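Local coordinates for protein fructose-bisphosphate aldolase class I (Thermoproteus tenax, PDB 1W8S) that belongs to the DeoC/LacD family of class I aldolases, folds as a TIM barrel and holds 1,6-di-O-phosphono-beta-D-fructofuranose in its pocket, at residues Ile19-Asp24 and Ala53-Val58; Tyr45-Ala50 and Asp70-Leu75. The protein carries 2 engineered substitutions. All coordinates share one frame; numbering follows the deposited sequence.

Interaction 1 of 2, residues Ile19-Asp24 and Ala53-Val58. With FBP (1,6-di-O-phosphono-beta-D-fructofuranose), chain O.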
loop_
_atom_site.group_PDB
_atom_site.type_symbol
_atom_site.label_atom_id
_atom_site.label_comp_id
_atom_site.label_asym_id
_atom_site.label_seq_id
_atom_site.Cartn_x
_atom_site.Cartn_y
_atom_site.Cartn_z
ATOM N N ILE E 19 3.528 36.169 -13.444
ATOM C CA ILE E 19 3.751 35.285 -14.573
ATOM C C ILE E 19 4.817 34.297 -14.147
ATOM O O ILE E 19 5.904 34.692 -13.761
ATOM C CB ILE E 19 4.233 36.021 -15.833
ATOM C CG1 ILE E 19 3.252 37.115 -16.248
ATOM C CG2 ILE E 19 4.420 35.010 -16.958
ATOM C CD1 ILE E 19 3.676 37.895 -17.460
ATOM N N ILE E 20 4.486 33.019 -14.249
ATOM C CA ILE E 20 5.394 31.936 -13.898
ATOM C C ILE E 20 5.668 31.170 -15.160
ATOM O O ILE E 20 4.743 30.831 -15.862
ATOM C CB ILE E 20 4.731 30.998 -12.875
ATOM C CG1 ILE E 20 4.380 31.739 -11.589
ATOM C CG2 ILE E 20 5.654 29.851 -12.561
ATOM C CD1 ILE E 20 5.531 32.349 -10.954
ATOM N N LEU E 21 6.935 30.934 -15.457
ATOM C CA LEU E 21 7.315 30.173 -16.639
ATOM C C LEU E 21 7.400 28.678 -16.289
ATOM O O LEU E 21 8.285 28.234 -15.556
ATOM C CB LEU E 21 8.633 30.670 -17.216
ATOM C CG LEU E 21 8.977 30.169 -18.618
ATOM C CD1 LEU E 21 7.903 30.566 -19.629
ATOM C CD2 LEU E 21 10.327 30.693 -19.053
ATOM N N ALA E 22 6.455 27.917 -16.824
ATOM C CA ALA E 22 6.277 26.518 -16.481
ATOM C C ALA E 22 7.168 25.675 -17.379
ATOM O O ALA E 22 7.168 25.849 -18.581
ATOM C CB ALA E 22 4.827 26.134 -16.679
ATOM N N TYR E 23 7.901 24.746 -16.796
ATOM C CA TYR E 23 8.829 23.933 -17.526
ATOM C C TYR E 23 8.953 22.521 -16.947
ATOM O O TYR E 23 10.052 21.967 -16.899
ATOM C CB TYR E 23 10.175 24.600 -17.550
ATOM C CG TYR E 23 11.157 24.028 -18.514
ATOM C CD1 TYR E 23 10.878 24.015 -19.874
ATOM C CD2 TYR E 23 12.398 23.560 -18.092
ATOM C CE1 TYR E 23 11.808 23.544 -20.805
ATOM C CE2 TYR E 23 13.352 23.092 -19.014
ATOM C CZ TYR E 23 13.036 23.075 -20.366
ATOM O OH TYR E 23 13.933 22.629 -21.288
ATOM N N ASP E 24 7.825 21.951 -16.524
ATOM C CA ASP E 24 7.771 20.523 -16.169
ATOM C C ASP E 24 7.433 19.633 -17.348
ATOM O O ASP E 24 7.280 18.424 -17.186
ATOM C CB ASP E 24 6.802 20.228 -14.995
ATOM C CG ASP E 24 5.388 20.761 -15.233
ATOM O OD1 ASP E 24 5.239 21.776 -15.967
ATOM O OD2 ASP E 24 4.372 20.261 -14.700
ATOM N N ALA E 53 12.678 38.353 -19.723
ATOM C CA ALA E 53 11.302 38.789 -19.899
ATOM C C ALA E 53 10.742 39.429 -18.616
ATOM O O ALA E 53 9.699 40.073 -18.650
ATOM C CB ALA E 53 10.442 37.645 -20.336
ATOM N N GLY E 54 11.439 39.252 -17.503
ATOM C CA GLY E 54 11.077 39.863 -16.234
ATOM C C GLY E 54 10.010 39.093 -15.492
ATOM O O GLY E 54 9.279 39.666 -14.713
ATOM N N PHE E 55 9.935 37.781 -15.721
ATOM C CA PHE E 55 8.931 36.925 -15.070
ATOM C C PHE E 55 9.252 36.674 -13.592
ATOM O O PHE E 55 10.378 36.915 -13.122
ATOM C CB PHE E 55 8.796 35.585 -15.833
ATOM C CG PHE E 55 8.139 35.706 -17.212
ATOM C CD1 PHE E 55 7.556 36.900 -17.655
ATOM C CD2 PHE E 55 8.098 34.616 -18.057
ATOM C CE1 PHE E 55 6.951 36.974 -18.907
ATOM C CE2 PHE E 55 7.501 34.696 -19.318
ATOM C CZ PHE E 55 6.932 35.880 -19.733
ATOM N N ASP E 56 8.261 36.162 -12.858
ATOM C CA ASP E 56 8.372 36.033 -11.402
ATOM C C ASP E 56 8.981 34.741 -10.913
ATOM O O ASP E 56 9.417 34.657 -9.769
ATOM C CB ASP E 56 6.994 36.147 -10.764
ATOM C CG ASP E 56 6.361 37.473 -11.049
ATOM O OD1 ASP E 56 6.816 38.490 -10.444
ATOM O OD2 ASP E 56 5.436 37.589 -11.895
ATOM N N GLY E 57 8.974 33.729 -11.767
ATOM C CA GLY E 57 9.405 32.403 -11.362
ATOM C C GLY E 57 9.438 31.416 -12.502
ATOM O O GLY E 57 8.960 31.702 -13.615
ATOM N N VAL E 58 10.012 30.256 -12.201
ATOM C CA VAL E 58 10.015 29.093 -13.072
ATOM C C VAL E 58 9.518 27.878 -12.271
ATOM O O VAL E 58 9.681 27.838 -11.048
ATOM C CB VAL E 58 11.435 28.814 -13.613
ATOM C CG1 VAL E 58 11.869 29.879 -14.565
ATOM C CG2 VAL E 58 12.456 28.707 -12.456
HETATM P P1 FBP O . 1.405 25.222 -20.425
HETATM O O1P FBP O . 2.342 24.764 -21.473
HETATM O O2P FBP O . 1.145 26.758 -20.390
HETATM O O3P FBP O . 0.031 24.546 -20.493
HETATM O O1 FBP O . 2.081 24.847 -19.030
HETATM C C1 FBP O . 1.392 25.034 -17.813
HETATM C C2 FBP O . 1.051 23.662 -17.213
HETATM O O2 FBP O . 0.277 23.831 -16.005
HETATM C C3 FBP O . 2.277 22.792 -16.907
HETATM O O3 FBP O . 2.964 23.124 -15.712
HETATM C C4 FBP O . 1.638 21.404 -16.872
HETATM O O4 FBP O . 2.526 20.324 -17.105
HETATM C C5 FBP O . 0.638 21.506 -18.015
HETATM O O5 FBP O . 0.247 22.887 -18.104
HETATM C C6 FBP O . -0.560 20.599 -17.761
HETATM O O6 FBP O . -1.511 20.796 -18.791
HETATM P P2 FBP O . -2.044 19.556 -19.685
HETATM O O4P FBP O . -2.238 20.091 -21.084
HETATM O O5P FBP O . -1.061 18.389 -19.583
HETATM O O6P FBP O . -3.461 19.146 -19.244
#
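Ile19 lies against the ring of Phe55 where two neighbouring parallel strands of a TIM barrel, 18-22 and 57-60, come together. CG2 of Ile19 sits over the centre of the Phe55 ring, 3.5 Å from the centroid and 4° off the normal, a CH-pi contact. That branch is anti to the backbone N. CG1 lies anti to the carbonyl carbon (chi1 -57°) and carries Ile19 CD1 to the rim of the ring, 3.7 Å from Phe55 CE1. The opposite face of the ring takes Ala53 CB, and Leu21 CB meets its edge near CD2. Helix 240-253 also touches Ile19 and Phe55.

Asp56 grips Ile19 at both ends of its backbone. Asp56 N donates to Ile19 O (2.9 Å), and Asp56 OD2 accepts from Ile19 N (2.8 Å) through the anti lone pair. The buried carboxylate has three partners: Ile19 N and Tyr252 OH on OD2, and Arg15 in a salt bridge to OD1. Further along, Leu21 N donates to Gly57 O (2.8 Å), nearly straight at 172°. The CD1 methyl of Ile20 packs over Gly57, on the sheet face away from Leu21 and Val58.

Past the strand end, the carboxylate of Asp24 reaches the bound FBP: Asp24 OD1 accepts from FBP O3 (2.7 Å) and Asp24 OD2 from FBP O4 (3.0 Å).

Interaction 2 of 2, residues Tyr45-Ala50 and Asp70-Leu75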
loop_
_atom_site.group_PDB
_atom_site.type_symbol
_atom_site.label_atom_id
_atom_site.label_comp_id
_atom_site.label_asym_id
_atom_site.label_seq_id
_atom_site.Cartn_x
_atom_site.Cartn_y
_atom_site.Cartn_z
ATOM N N TYR E 45 18.424 28.084 -21.415
ATOM C CA TYR E 45 17.657 29.001 -22.253
ATOM C C TYR E 45 16.377 29.434 -21.543
ATOM O O TYR E 45 16.020 30.592 -21.561
ATOM C CB TYR E 45 17.327 28.315 -23.579
ATOM C CG TYR E 45 16.289 28.998 -24.410
ATOM C CD1 TYR E 45 16.626 30.067 -25.256
ATOM C CD2 TYR E 45 14.981 28.579 -24.372
ATOM C CE1 TYR E 45 15.655 30.676 -26.030
ATOM C CE2 TYR E 45 14.014 29.180 -25.126
ATOM C CZ TYR E 45 14.341 30.231 -25.947
ATOM O OH TYR E 45 13.334 30.790 -26.701
ATOM N N ILE E 46 15.698 28.483 -20.914
ATOM C CA ILE E 46 14.479 28.771 -20.151
ATOM C C ILE E 46 14.710 29.773 -18.993
ATOM O O ILE E 46 13.894 30.673 -18.763
ATOM C CB ILE E 46 13.874 27.474 -19.613
ATOM C CG1 ILE E 46 13.469 26.546 -20.769
ATOM C CG2 ILE E 46 12.680 27.758 -18.702
ATOM C CD1 ILE E 46 12.392 27.097 -21.677
ATOM N N LEU E 47 15.812 29.612 -18.276
ATOM C CA LEU E 47 16.162 30.563 -17.215
ATOM C C LEU E 47 16.462 31.960 -17.751
ATOM O O LEU E 47 16.042 32.960 -17.167
ATOM C CB LEU E 47 17.367 30.051 -16.413
ATOM C CG LEU E 47 17.068 28.909 -15.454
ATOM C CD1 LEU E 47 18.349 28.270 -15.024
ATOM C CD2 LEU E 47 16.296 29.387 -14.221
ATOM N N ARG E 48 17.196 32.035 -18.856
ATOM C CA ARG E 48 17.551 33.321 -19.452
ATOM C C ARG E 48 16.296 34.026 -19.934
ATOM O O ARG E 48 16.151 35.237 -19.787
ATOM C CB ARG E 48 18.500 33.132 -20.637
ATOM C CG ARG E 48 19.964 32.871 -20.277
ATOM C CD ARG E 48 20.940 33.172 -21.434
ATOM N NE ARG E 48 20.528 32.503 -22.677
ATOM C CZ ARG E 48 20.805 31.235 -23.003
ATOM N NH1 ARG E 48 21.517 30.449 -22.195
ATOM N NH2 ARG E 48 20.356 30.742 -24.151
ATOM N N LEU E 49 15.398 33.253 -20.528
ATOM C CA LEU E 49 14.105 33.739 -20.983
ATOM C C LEU E 49 13.260 34.323 -19.839
ATOM O O LEU E 49 12.746 35.423 -19.957
ATOM C CB LEU E 49 13.378 32.585 -21.665
ATOM C CG LEU E 49 12.092 32.888 -22.413
ATOM C CD1 LEU E 49 12.311 33.950 -23.516
ATOM C CD2 LEU E 49 11.534 31.593 -23.009
ATOM N N ALA E 50 13.127 33.595 -18.728
ATOM C CA ALA E 50 12.369 34.094 -17.572
ATOM C C ALA E 50 12.965 35.367 -17.000
ATOM O O ALA E 50 12.251 36.275 -16.672
ATOM C CB ALA E 50 12.251 33.016 -16.465
ATOM N N ASP E 70 20.088 28.051 -10.842
ATOM C CA ASP E 70 21.227 28.942 -10.574
ATOM C C ASP E 70 20.838 30.132 -9.682
ATOM O O ASP E 70 21.598 31.103 -9.543
ATOM C CB ASP E 70 21.827 29.423 -11.909
ATOM C CG ASP E 70 20.891 30.344 -12.690
ATOM O OD1 ASP E 70 19.705 30.570 -12.305
ATOM O OD2 ASP E 70 21.268 30.881 -13.736
ATOM N N GLY E 71 19.647 30.080 -9.096
ATOM C CA GLY E 71 19.206 31.111 -8.164
ATOM C C GLY E 71 18.720 32.430 -8.761
ATOM O O GLY E 71 18.353 33.329 -8.011
ATOM N N SER E 72 18.631 32.525 -10.084
ATOM C CA SER E 72 18.447 33.806 -10.768
ATOM C C SER E 72 16.993 34.303 -10.874
ATOM O O SER E 72 16.753 35.486 -11.107
ATOM C CB SER E 72 19.070 33.733 -12.159
ATOM O OG SER E 72 18.397 32.776 -12.978
ATOM N N VAL E 73 16.050 33.386 -10.736
ATOM C CA VAL E 73 14.620 33.664 -10.744
ATOM C C VAL E 73 14.027 32.723 -9.684
ATOM O O VAL E 73 14.444 31.582 -9.606
ATOM C CB VAL E 73 14.042 33.300 -12.132
ATOM C CG1 VAL E 73 12.564 33.451 -12.167
ATOM C CG2 VAL E 73 14.638 34.218 -13.182
ATOM N N PRO E 74 13.077 33.155 -8.879
ATOM C CA PRO E 74 12.465 32.239 -7.904
ATOM C C PRO E 74 11.958 30.917 -8.502
ATOM O O PRO E 74 11.436 30.860 -9.612
ATOM C CB PRO E 74 11.308 33.046 -7.338
ATOM C CG PRO E 74 11.686 34.483 -7.541
ATOM C CD PRO E 74 12.536 34.524 -8.772
ATOM N N LEU E 75 12.125 29.847 -7.744
ATOM C CA LEU E 75 11.847 28.499 -8.219
ATOM C C LEU E 75 10.655 27.901 -7.465
ATOM O O LEU E 75 10.614 27.963 -6.254
ATOM C CB LEU E 75 13.075 27.634 -7.991
ATOM C CG LEU E 75 12.903 26.123 -8.079
ATOM C CD1 LEU E 75 12.557 25.706 -9.482
ATOM C CD2 LEU E 75 14.174 25.440 -7.600
#
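An Asx turn at Asp70-Ser72, in the loop leading to strand 75-81, packs against helix 43-53 on the outer side of the barrel. Leu47 of the helix meets the turn with both methyls. Leu47 CD1 lies 3.8 Å from Asp70 OD1, and Leu47 CD2 is 4.2 Å from Ser72 OG. The side chains of Leu47 and Asp70 point at each other, methyls against carboxylate. No hydrogen bond crosses between the two segments.

Within the turn, Ser72 bonds twice to Asp70 OD1. Ser72 OG donates to Asp70 OD1 at 2.7 Å, meeting it on the syn side. Ser72 N donates to Asp70 OD1 at 3.1 Å, but from above the carboxylate plane. Two bonds on one oxygen probably limit the rotation of the carboxylate. Asp70 has its CG between the backbone N and the carbonyl carbon (chi1 67°), which brings OD1 back over its own turn.

One helical turn on from Leu47, Ala50 CB rests on Val73 CG2 at 4.2 Å. This apolar pair is buried, whereas Asp70 is exposed.

Beyond the turn, Pro74 lies against helix 4-12, touching Ile11 and Phe12 just before strand 75-81 begins. Helix 43-53 packs on strand 57-60 as well, through Leu47 on Phe60 and Ala50 on Val58.

In the fold
Interactions 1 and 2 lie on the same side of the chain's centre, with centres about 8 Å apart. Their segments alternate along the chain: 19-24, 45-50, 53-58, 70-75. Helix 43-53 is followed, after a short turn, by strand 57-60, which pairs in parallel with strand 18-22 on one side and strand 75-81 on the other. Two backbone bonds join the contacts. Phe55 N probably donates to Ala50 O (2.9 Å), and Val58 N probably to Pro74 O (3.0 Å). Val73 CG1 also packs on Gly57 CA. Interaction 1 thus belongs to the barrel wall beside the ligand pocket, and interaction 2 joins an outer helix to the loop that enters the next strand.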